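Local coordinates for protein probable TonB-dependent receptor (Pseudomonas aeruginosa, PDB 4K3F) that probably serves as a periplasmic methionine-binding lipoprotein for transport, here holding selenomethionine in the cleft of a periplasmic binding protein fold, at residues 98-112 and 160-172. Numbering follows the deposited sequence. Where two conformers were deposited one is given.
Sequences LPSGATVVIPNDATN and RVLTQVDMALINT. With MSE (selenomethionine), chain B.
D166 and T103 grip each other where two parallel strands, 103-107 and 167-170, begin side by side. The D166 side chain crosses that of T103 at about a right angle, and its OD2 accepts from T103 N (3.0 Å) on the anti side, 27° out of the carboxylate plane. D166 N donates to T103 OG1 (3.1 Å), a hydroxyl set between its own backbone N and carbonyl carbon (chi1 53°). T103 O takes M167 N, M167 O takes V105 N (2.9 Å), and V105 O takes L169 N in a nearly straight bond. On one face V104 and M167 lie alongside, pointing the same way; the side chain of M167, itself a selenomethionine, bends at its last torsion, and M167 CE meets L98 CD1 (3.7 Å), the two side chains crossing at about a right angle. V104 CG1 also meets L169 CD1. On the other face V105 CG1 presses unusually tightly on A168 CB (3.4 Å), and V161 and V165 close over the same methyl with their CG2 atoms. Beyond the strands the segments converge again at the ligand. N171 ND2 donates to OXT of the bound selenomethionine (2.9 Å, 169° at H) and weakly to N112 OD1, the two amide planes almost perpendicular. The N-cap residue D109 braces N112: its OD2 accepts both N112 N and N112 ND2, while N112 ND2 comes within 3.5 Å of the ligand SE. H59 also donates to N112 OD1. The two are the second and third strands of a mixed five-strand sheet, between parallel 149-153 and antiparallel 86-88; helix 110-122 packs on the M167 and L169 face through A116 and L120, its first turn carrying N112 into the pocket.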
# COMPACT_ATOMS: atom_id res chain seq x y z
N LEU A 98 -2.20 -13.75 22.15
CA LEU A 98 -0.81 -13.92 21.70
C LEU A 98 0.03 -14.38 22.89
O LEU A 98 -0.08 -13.84 23.97
CB LEU A 98 -0.23 -12.63 21.15
CG LEU A 98 -0.83 -12.06 19.86
CD1 LEU A 98 -0.28 -10.66 19.64
CD2 LEU A 98 -0.50 -12.97 18.68
N PRO A 99 0.86 -15.39 22.70
CA PRO A 99 1.66 -15.90 23.78
C PRO A 99 2.88 -15.00 24.05
O PRO A 99 3.27 -14.17 23.22
CB PRO A 99 2.11 -17.26 23.25
CG PRO A 99 2.29 -17.00 21.79
CD PRO A 99 1.17 -16.06 21.43
N SER A 100 3.49 -15.19 25.21
CA SER A 100 4.80 -14.64 25.49
C SER A 100 5.76 -15.14 24.43
O SER A 100 5.73 -16.31 24.08
CB SER A 100 5.30 -15.10 26.88
OG SER A 100 6.62 -14.64 27.14
N GLY A 101 6.61 -14.25 23.92
CA GLY A 101 7.54 -14.62 22.86
C GLY A 101 6.92 -14.84 21.47
O GLY A 101 7.56 -15.39 20.57
N ALA A 102 5.69 -14.37 21.27
CA ALA A 102 5.03 -14.44 19.99
C ALA A 102 5.86 -13.84 18.87
O ALA A 102 6.51 -12.79 19.01
CB ALA A 102 3.65 -13.78 20.02
N THR A 103 5.82 -14.55 17.73
CA THR A 103 6.45 -14.10 16.53
C THR A 103 5.47 -13.28 15.74
O THR A 103 4.39 -13.75 15.35
CB THR A 103 7.01 -15.28 15.69
OG1 THR A 103 5.98 -16.26 15.46
CG2 THR A 103 8.18 -15.92 16.41
N VAL A 104 5.87 -12.04 15.47
CA VAL A 104 5.04 -11.08 14.71
C VAL A 104 5.88 -10.55 13.56
O VAL A 104 6.89 -9.85 13.78
CB VAL A 104 4.59 -9.95 15.64
CG1 VAL A 104 3.75 -8.93 14.91
CG2 VAL A 104 3.79 -10.53 16.80
N VAL A 105 5.47 -10.85 12.33
CA VAL A 105 6.25 -10.45 11.17
C VAL A 105 5.64 -9.17 10.56
O VAL A 105 4.42 -9.01 10.51
CB VAL A 105 6.42 -11.59 10.14
CG1 VAL A 105 5.09 -12.02 9.54
CG2 VAL A 105 7.43 -11.21 9.08
N ILE A 106 6.53 -8.28 10.16
CA ILE A 106 6.13 -7.01 9.54
C ILE A 106 7.00 -6.80 8.29
O ILE A 106 8.01 -7.46 8.11
CB ILE A 106 6.32 -5.85 10.56
CG1 ILE A 106 7.80 -5.56 10.81
CG2 ILE A 106 5.55 -6.14 11.85
CD1 ILE A 106 8.08 -4.40 11.76
N PRO A 107 6.61 -5.87 7.43
CA PRO A 107 7.47 -5.60 6.29
C PRO A 107 8.85 -5.05 6.66
O PRO A 107 9.00 -4.37 7.65
CB PRO A 107 6.67 -4.55 5.48
CG PRO A 107 5.25 -4.78 5.89
CD PRO A 107 5.31 -5.16 7.35
N ASN A 108 9.82 -5.35 5.84
CA ASN A 108 11.22 -4.97 6.13
C ASN A 108 11.67 -3.68 5.43
O ASN A 108 12.83 -3.29 5.56
CB ASN A 108 12.20 -6.11 5.87
CG ASN A 108 12.32 -6.49 4.40
OD1 ASN A 108 11.68 -5.93 3.52
ND2 ASN A 108 13.25 -7.38 4.12
N ASP A 109 10.77 -3.00 4.74
CA ASP A 109 11.10 -1.69 4.18
C ASP A 109 10.78 -0.58 5.22
O ASP A 109 9.95 -0.76 6.11
CB ASP A 109 10.36 -1.40 2.86
CG ASP A 109 8.90 -1.36 3.03
OD1 ASP A 109 8.27 -2.43 3.17
OD2 ASP A 109 8.35 -0.26 3.03
N ALA A 110 11.47 0.54 5.12
CA ALA A 110 11.43 1.50 6.21
C ALA A 110 10.01 2.01 6.54
O ALA A 110 9.61 2.10 7.72
CB ALA A 110 12.35 2.69 5.91
N THR A 111 9.23 2.38 5.51
CA THR A 111 7.93 2.98 5.76
C THR A 111 6.83 1.99 6.11
O THR A 111 6.04 2.25 6.98
CB THR A 111 7.47 3.94 4.65
OG1 THR A 111 7.27 3.25 3.41
CG2 THR A 111 8.52 5.02 4.46
N ASN A 112 6.79 0.85 5.45
CA ASN A 112 5.78 -0.14 5.81
C ASN A 112 6.11 -0.89 7.12
O ASN A 112 5.18 -1.28 7.85
CB ASN A 112 5.45 -1.05 4.65
CG ASN A 112 4.79 -0.31 3.53
OD1 ASN A 112 3.65 0.14 3.63
ND2 ASN A 112 5.49 -0.22 2.44
N ARG A 160 2.56 -15.79 2.53
CA ARG A 160 3.10 -17.13 2.46
C ARG A 160 3.67 -17.60 3.78
O ARG A 160 3.83 -18.83 3.97
CB ARG A 160 4.18 -17.25 1.37
CG ARG A 160 3.60 -17.53 -0.02
CD ARG A 160 4.68 -17.94 -1.02
NE ARG A 160 5.83 -17.03 -0.98
CZ ARG A 160 6.04 -15.99 -1.80
NH1 ARG A 160 5.18 -15.69 -2.77
NH2 ARG A 160 7.13 -15.25 -1.64
N VAL A 161 4.03 -16.67 4.67
CA VAL A 161 4.56 -17.09 5.98
C VAL A 161 3.53 -17.02 7.07
O VAL A 161 3.82 -17.38 8.20
CB VAL A 161 5.85 -16.37 6.45
CG1 VAL A 161 6.97 -16.53 5.42
CG2 VAL A 161 5.61 -14.94 6.80
N LEU A 162 2.32 -16.59 6.73
CA LEU A 162 1.28 -16.40 7.75
C LEU A 162 1.07 -17.63 8.64
O LEU A 162 0.98 -17.48 9.86
CB LEU A 162 -0.02 -15.94 7.10
CG LEU A 162 -1.23 -15.71 7.99
CD1 LEU A 162 -1.00 -14.56 8.96
CD2 LEU A 162 -2.46 -15.43 7.14
N THR A 163 1.06 -18.84 8.07
CA THR A 163 0.87 -20.06 8.88
C THR A 163 2.09 -20.52 9.68
O THR A 163 2.01 -21.48 10.45
CB THR A 163 0.37 -21.27 8.03
OG1 THR A 163 1.35 -21.60 7.05
CG2 THR A 163 -0.97 -20.94 7.35
N GLN A 164 3.22 -19.82 9.51
CA GLN A 164 4.46 -20.14 10.19
C GLN A 164 4.83 -19.12 11.27
O GLN A 164 5.96 -19.14 11.77
CB GLN A 164 5.62 -20.19 9.17
CG GLN A 164 5.46 -21.18 8.01
CD GLN A 164 6.33 -20.85 6.80
OE1 GLN A 164 5.85 -20.32 5.80
NE2 GLN A 164 7.62 -21.14 6.90
N VAL A 165 3.93 -18.17 11.57
CA VAL A 165 4.15 -17.17 12.60
C VAL A 165 2.89 -17.01 13.45
O VAL A 165 1.83 -17.49 13.09
CB VAL A 165 4.57 -15.81 11.96
CG1 VAL A 165 5.85 -15.97 11.16
CG2 VAL A 165 3.46 -15.22 11.11
N ASP A 166 3.00 -16.32 14.58
CA ASP A 166 1.84 -16.06 15.39
C ASP A 166 0.97 -14.95 14.82
O ASP A 166 -0.25 -14.97 15.03
CB ASP A 166 2.29 -15.77 16.82
CG ASP A 166 2.99 -17.00 17.46
OD1 ASP A 166 2.54 -18.15 17.20
OD2 ASP A 166 3.99 -16.84 18.18
N MSE A 167 1.59 -13.94 14.18
CA MSE A 167 0.82 -12.83 13.59
C MSE A 167 1.66 -12.20 12.50
O MSE A 167 2.91 -12.13 12.63
CB MSE A 167 0.44 -11.82 14.67
CG MSE A 167 -0.55 -10.76 14.21
SE MSE A 167 -1.41 -9.86 15.72
CE MSE A 167 0.18 -8.94 16.37
N ALA A 168 0.98 -11.69 11.48
CA ALA A 168 1.60 -10.96 10.38
C ALA A 168 0.82 -9.71 10.06
O ALA A 168 -0.40 -9.71 9.99
CB ALA A 168 1.76 -11.83 9.15
N LEU A 169 1.55 -8.61 9.88
CA LEU A 169 0.94 -7.34 9.48
C LEU A 169 1.21 -7.19 8.00
O LEU A 169 2.35 -7.00 7.60
CB LEU A 169 1.49 -6.17 10.31
CG LEU A 169 0.81 -5.98 11.69
CD1 LEU A 169 1.04 -7.18 12.60
CD2 LEU A 169 1.30 -4.70 12.34
N ILE A 170 0.15 -7.29 7.21
CA ILE A 170 0.26 -7.52 5.76
C ILE A 170 -0.40 -6.39 5.02
O ILE A 170 -1.55 -6.05 5.30
CB ILE A 170 -0.43 -8.82 5.37
CG1 ILE A 170 0.21 -9.96 6.18
CG2 ILE A 170 -0.29 -9.04 3.88
CD1 ILE A 170 -0.41 -11.30 5.93
N ASN A 171 0.34 -5.79 4.09
CA ASN A 171 -0.20 -4.75 3.23
C ASN A 171 -1.45 -5.27 2.54
O ASN A 171 -1.50 -6.42 2.03
CB ASN A 171 0.80 -4.31 2.17
CG ASN A 171 2.01 -3.62 2.78
OD1 ASN A 171 3.01 -4.28 3.14
ND2 ASN A 171 1.91 -2.32 2.94
N THR A 172 -2.45 -4.41 2.47
CA THR A 172 -3.78 -4.88 2.01
C THR A 172 -3.77 -5.40 0.55
O THR A 172 -4.47 -6.36 0.21
CB THR A 172 -4.79 -3.74 2.22
OG1 THR A 172 -4.91 -3.55 3.63
CG2 THR A 172 -6.14 -4.07 1.60
N MSE B . -0.91 -0.74 -1.49
CA MSE B . 0.15 -0.73 -0.43
C MSE B . -0.49 -0.13 0.82
O MSE B . -1.20 0.87 0.72
OXT MSE B . -0.28 -0.64 1.93
CB MSE B . 1.38 0.08 -0.86
CG MSE B . 2.47 0.08 0.19
SE MSE B . 3.93 1.28 -0.34
CE MSE B . 4.61 0.32 -1.83